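Local coordinates for protein RNA 2',3'-cyclic phosphodiesterase (Deinococcus radiodurans, PDB 5H7E) that belongs to the LigT-like phosphoesterases of the 2H clan, a family built on two similar lobes of antiparallel strands and helices, at residues A[10-15]-A[174-179]; A[68-73]-A[102-107]. All blocks are in the same frame, centred on the assembly; numbering follows the deposited sequence.

Contact 1 (A[10-15]-A[174-179]); sequences YALRVP and FRFRGS. With SO4 (sulfate ion), chain F; SO4 (sulfate ion), chain E.
Sulfate F uses its atom O4 to accept two bonds from the 174-179 side. One comes from R175 N at 3.0 Å and is almost straight (178°). The other comes from R177 NH2 at 3.1 Å. R177 NE adds a bond to O3 of the same ion at 2.9 Å. The sulfur lies in the guanidinium plane at its edge, and R175 CB packs on one guanidinium face. T64 OG1, on helix 56-67, also bonds to this sulfate.

Beneath this charged surface the two segments meet through aromatic and aliphatic groups. The side chains of Y10 and F174 cross at about a right angle. F174 CE2 comes to the edge of the Y10 ring, near its plane, 3.7 Å from Y10 CE1. With chi1 at -73°, Y10 CG lies anti to the carbonyl carbon, and the ring reaches out to F174 although the strands here are well apart. Y10 OH is satisfied by L59 O. Farther along, L12 CD2 touches the edge of the F176 ring at CZ (4.3 Å), a looser contact. Helix 101-114 completes this core, with L108 and I112 on Y10 and L104 on F176.

Strand 6-13 pairs with strand 42-48, where A11 touches H42. That histidine starts an HVT sequence, the first of the HxT motifs that give the 2H clan its name. Farther along the segment R13 NH1 donates to O1 of sulfate E at 2.7 Å, and P15 stands at the N-cap of the next helix.

The join between the segments is therefore apolar. The polar groups turn to two separate sulfates, probably from the crystallisation liquor: R177 and the R175 backbone at one, R13 at the other.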
# COMPACT_ATOMS: atom_id res chain seq x y z
N TYR A 10 -2.01 4.22 5.33
CA TYR A 10 -2.30 2.90 5.90
C TYR A 10 -1.97 1.86 4.85
O TYR A 10 -2.32 2.05 3.69
CB TYR A 10 -3.76 2.77 6.24
CG TYR A 10 -4.28 3.55 7.45
CD1 TYR A 10 -4.26 3.01 8.71
CD2 TYR A 10 -4.85 4.79 7.26
CE1 TYR A 10 -4.84 3.71 9.83
CE2 TYR A 10 -5.40 5.49 8.32
CZ TYR A 10 -5.42 4.93 9.57
OH TYR A 10 -6.03 5.68 10.57
N ALA A 11 -1.24 0.83 5.26
CA ALA A 11 -0.87 -0.17 4.24
C ALA A 11 -0.68 -1.50 4.94
O ALA A 11 -0.45 -1.58 6.14
CB ALA A 11 0.42 0.23 3.53
N LEU A 12 -0.68 -2.57 4.13
CA LEU A 12 -0.15 -3.87 4.57
C LEU A 12 1.32 -3.99 4.18
O LEU A 12 1.70 -3.71 3.03
CB LEU A 12 -0.91 -5.04 3.92
CG LEU A 12 -2.44 -4.96 4.02
CD1 LEU A 12 -3.03 -6.25 3.34
CD2 LEU A 12 -2.84 -4.97 5.49
N ARG A 13 2.15 -4.37 5.14
CA ARG A 13 3.53 -4.73 4.89
C ARG A 13 3.58 -5.99 4.05
O ARG A 13 2.65 -6.80 4.06
CB ARG A 13 4.21 -4.97 6.24
CG ARG A 13 5.54 -5.46 6.17
CD ARG A 13 6.01 -5.95 7.56
NE ARG A 13 7.32 -6.49 7.33
CZ ARG A 13 7.60 -7.77 7.19
NH1 ARG A 13 6.66 -8.71 7.36
NH2 ARG A 13 8.85 -8.12 6.95
N VAL A 14 4.65 -6.14 3.28
CA VAL A 14 4.83 -7.31 2.42
C VAL A 14 6.04 -8.07 2.94
O VAL A 14 7.13 -7.47 3.07
CB VAL A 14 5.05 -6.88 0.96
CG1 VAL A 14 5.21 -8.10 0.07
CG2 VAL A 14 3.80 -6.10 0.51
N PRO A 15 5.92 -9.35 3.29
CA PRO A 15 7.01 -10.07 3.94
C PRO A 15 8.05 -10.56 2.94
O PRO A 15 7.86 -10.52 1.72
CB PRO A 15 6.33 -11.25 4.63
CG PRO A 15 5.07 -11.50 3.71
CD PRO A 15 4.65 -10.12 3.25
N PHE A 174 -1.70 -2.25 13.82
CA PHE A 174 -3.02 -2.61 14.36
C PHE A 174 -3.27 -4.07 14.03
O PHE A 174 -3.43 -4.42 12.86
CB PHE A 174 -4.12 -1.73 13.77
CG PHE A 174 -3.73 -0.28 13.67
CD1 PHE A 174 -3.68 0.50 14.81
CD2 PHE A 174 -3.44 0.28 12.42
CE1 PHE A 174 -3.26 1.85 14.70
CE2 PHE A 174 -3.02 1.60 12.31
CZ PHE A 174 -2.95 2.39 13.46
N ARG A 175 -3.26 -4.93 15.05
CA ARG A 175 -3.36 -6.36 14.81
C ARG A 175 -4.79 -6.75 14.43
O ARG A 175 -5.75 -6.27 15.03
CB ARG A 175 -2.96 -7.11 16.07
CG ARG A 175 -2.71 -8.57 15.90
CD ARG A 175 -1.99 -9.19 17.13
NE ARG A 175 -1.32 -10.43 16.74
CZ ARG A 175 -0.17 -10.48 16.07
NH1 ARG A 175 0.35 -11.65 15.73
NH2 ARG A 175 0.46 -9.36 15.75
N PHE A 176 -4.91 -7.68 13.48
CA PHE A 176 -6.19 -8.31 13.20
C PHE A 176 -6.46 -9.33 14.30
O PHE A 176 -5.78 -10.37 14.39
CB PHE A 176 -6.14 -9.00 11.82
CG PHE A 176 -5.96 -8.07 10.67
CD1 PHE A 176 -6.92 -7.09 10.38
CD2 PHE A 176 -4.85 -8.23 9.80
CE1 PHE A 176 -6.77 -6.26 9.31
CE2 PHE A 176 -4.67 -7.38 8.70
CZ PHE A 176 -5.62 -6.39 8.43
N ARG A 177 -7.44 -9.04 15.16
CA ARG A 177 -7.65 -9.82 16.36
C ARG A 177 -8.90 -10.67 16.29
O ARG A 177 -9.30 -11.28 17.29
CB ARG A 177 -7.70 -8.90 17.59
CG ARG A 177 -6.34 -8.20 17.78
CD ARG A 177 -6.31 -7.39 19.06
NE ARG A 177 -5.06 -6.64 19.20
CZ ARG A 177 -3.94 -7.10 19.76
NH1 ARG A 177 -3.89 -8.34 20.24
NH2 ARG A 177 -2.85 -6.32 19.81
N GLY A 178 -9.52 -10.76 15.12
CA GLY A 178 -10.81 -11.44 15.02
C GLY A 178 -10.65 -12.84 14.48
O GLY A 178 -9.54 -13.38 14.41
N SER A 179 -11.78 -13.41 14.05
CA SER A 179 -11.78 -14.69 13.35
C SER A 179 -12.84 -14.68 12.25
O SER A 179 -13.78 -13.88 12.27
CB SER A 179 -12.03 -15.86 14.29
OG SER A 179 -13.38 -15.86 14.69
S SO4 F . -4.03 -2.99 18.28
O1 SO4 F . -3.46 -1.89 19.07
O2 SO4 F . -4.77 -2.32 17.22
O3 SO4 F . -4.98 -3.78 19.08
O4 SO4 F . -2.96 -3.89 17.83
S SO4 E . 9.18 -11.26 7.32
O1 SO4 E . 7.84 -11.07 7.90
O2 SO4 E . 9.44 -10.38 6.21
O3 SO4 E . 10.15 -10.89 8.35
O4 SO4 E . 9.40 -12.66 6.96

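Contact 2 (A[68-73]-A[102-107]); sequences QDLPPL and TELAEN
The loop 68-72, leading into strand 73-83 at L73, passes helix 101-114 with the nearest CA atoms, those of L70 and L104, 9.0 Å apart. Leucines span the gap. L104 reaches out from the helix with CG anti to its backbone N (chi1 177°). Its two methyls divide the work. CD1 meets L70 CD1 at 4.0 Å, methyl to methyl. CD2 meets L73 CD1 at 4.2 Å. The side chains of L70 and L104 meet at a slant. L70 is partly exposed, while L73 and L104 are buried.

The loop is the connection between helix 56-67 and strand 73-83 in the antiparallel sheet of this LigT-like fold. It brings L70 and L73 against a helix that follows the next strand, 91-97. L73 already belongs to strand 73-83 and shares backbone hydrogen bonding with A151 of strand 148-160. F176 touches both L70 and L73 and extends the apolar patch. P71 and P72 separate the two loop leucines, both of which direct their side chains to the helix.

On the helix, E103 O takes two bonds from N107. The backbone N107 N gives the regular helical bond at 2.9 Å. The side-chain N107 ND2 adds another at 2.8 Å, and the two nitrogens arrive from opposite faces of the carbonyl plane. The N107 amide lies back toward E103 of the preceding turn.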
# COMPACT_ATOMS: atom_id res chain seq x y z
N GLN A 68 -10.11 -4.85 14.80
CA GLN A 68 -10.31 -5.66 15.98
C GLN A 68 -11.04 -6.97 15.68
O GLN A 68 -10.76 -8.00 16.31
CB GLN A 68 -11.08 -4.84 17.02
CG GLN A 68 -11.12 -5.48 18.38
CD GLN A 68 -9.74 -5.59 19.06
OE1 GLN A 68 -8.74 -4.99 18.63
NE2 GLN A 68 -9.69 -6.37 20.14
N ASP A 69 -11.97 -6.97 14.71
CA ASP A 69 -12.85 -8.12 14.49
C ASP A 69 -12.57 -8.87 13.19
O ASP A 69 -13.27 -9.84 12.88
CB ASP A 69 -14.31 -7.67 14.52
CG ASP A 69 -14.78 -7.28 15.91
OD1 ASP A 69 -14.13 -7.62 16.91
OD2 ASP A 69 -15.85 -6.69 15.99
N LEU A 70 -11.51 -8.49 12.46
CA LEU A 70 -11.08 -9.22 11.28
C LEU A 70 -10.01 -10.24 11.66
O LEU A 70 -9.13 -9.93 12.46
CB LEU A 70 -10.48 -8.26 10.24
CG LEU A 70 -11.46 -7.39 9.48
CD1 LEU A 70 -10.75 -6.29 8.68
CD2 LEU A 70 -12.28 -8.27 8.51
N PRO A 71 -10.01 -11.42 11.07
CA PRO A 71 -8.86 -12.33 11.21
C PRO A 71 -7.70 -11.85 10.36
O PRO A 71 -7.86 -10.95 9.52
CB PRO A 71 -9.42 -13.67 10.69
CG PRO A 71 -10.29 -13.20 9.55
CD PRO A 71 -10.93 -11.87 10.01
N PRO A 72 -6.50 -12.38 10.58
CA PRO A 72 -5.38 -12.08 9.69
C PRO A 72 -5.81 -12.35 8.26
O PRO A 72 -6.48 -13.35 8.00
CB PRO A 72 -4.32 -13.08 10.15
CG PRO A 72 -4.59 -13.16 11.62
CD PRO A 72 -6.08 -13.23 11.71
N LEU A 73 -5.45 -11.43 7.35
CA LEU A 73 -5.96 -11.51 5.99
C LEU A 73 -5.04 -12.39 5.17
O LEU A 73 -3.82 -12.33 5.32
CB LEU A 73 -6.03 -10.13 5.34
CG LEU A 73 -6.93 -9.13 6.10
CD1 LEU A 73 -6.89 -7.83 5.32
CD2 LEU A 73 -8.35 -9.67 6.21
N THR A 102 -10.94 -5.11 0.26
CA THR A 102 -11.71 -3.96 -0.22
C THR A 102 -12.59 -3.37 0.88
O THR A 102 -12.65 -2.15 1.05
CB THR A 102 -12.55 -4.31 -1.43
OG1 THR A 102 -11.64 -4.68 -2.48
CG2 THR A 102 -13.42 -3.09 -1.85
N GLU A 103 -13.29 -4.23 1.63
CA GLU A 103 -14.14 -3.74 2.71
C GLU A 103 -13.33 -2.97 3.74
O GLU A 103 -13.74 -1.91 4.19
CB GLU A 103 -14.86 -4.95 3.35
CG GLU A 103 -15.29 -4.87 4.79
CD GLU A 103 -15.81 -6.25 5.35
OE1 GLU A 103 -15.89 -7.24 4.61
OE2 GLU A 103 -16.15 -6.33 6.53
N LEU A 104 -12.16 -3.47 4.09
CA LEU A 104 -11.31 -2.74 5.05
C LEU A 104 -10.88 -1.39 4.49
O LEU A 104 -10.96 -0.37 5.17
CB LEU A 104 -10.08 -3.58 5.40
CG LEU A 104 -9.06 -2.89 6.34
CD1 LEU A 104 -9.71 -2.59 7.69
CD2 LEU A 104 -7.92 -3.90 6.52
N ALA A 105 -10.44 -1.37 3.23
CA ALA A 105 -10.04 -0.09 2.66
C ALA A 105 -11.19 0.89 2.60
O ALA A 105 -11.00 2.09 2.88
CB ALA A 105 -9.46 -0.31 1.27
N GLU A 106 -12.39 0.43 2.21
CA GLU A 106 -13.49 1.37 2.10
C GLU A 106 -13.94 1.87 3.48
O GLU A 106 -14.32 3.05 3.61
CB GLU A 106 -14.67 0.75 1.34
CG GLU A 106 -14.27 0.37 -0.09
CD GLU A 106 -13.94 1.57 -1.00
OE1 GLU A 106 -13.48 1.33 -2.13
OE2 GLU A 106 -14.16 2.74 -0.61
N ASN A 107 -13.96 0.98 4.50
CA ASN A 107 -14.31 1.42 5.86
C ASN A 107 -13.27 2.40 6.39
O ASN A 107 -13.61 3.37 7.08
CB ASN A 107 -14.38 0.24 6.83
CG ASN A 107 -15.71 -0.51 6.78
OD1 ASN A 107 -16.42 -0.54 7.76
ND2 ASN A 107 -16.02 -1.11 5.67

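Overall arrangement
The centres of contacts 1 and 2 are about 9 Å apart, on the same side of the chain's centre. In sequence contact 2 is nested inside the long loop closed by contact 1: first 10-15, then 68-73, 102-107 and finally 174-179. The two meet directly where the C-terminal tail runs beside the 68-73 loop, with a probable hydrogen bond from G178 N to L70 O at 2.8 Å. Strand 148-160 pairs with strands 6-13, 73-83 and 167-175. Together the contacts pack strand 6-13, the segment after strand 167-175 and the 68-73 loop around helix 101-114, with F176 touching residues of both.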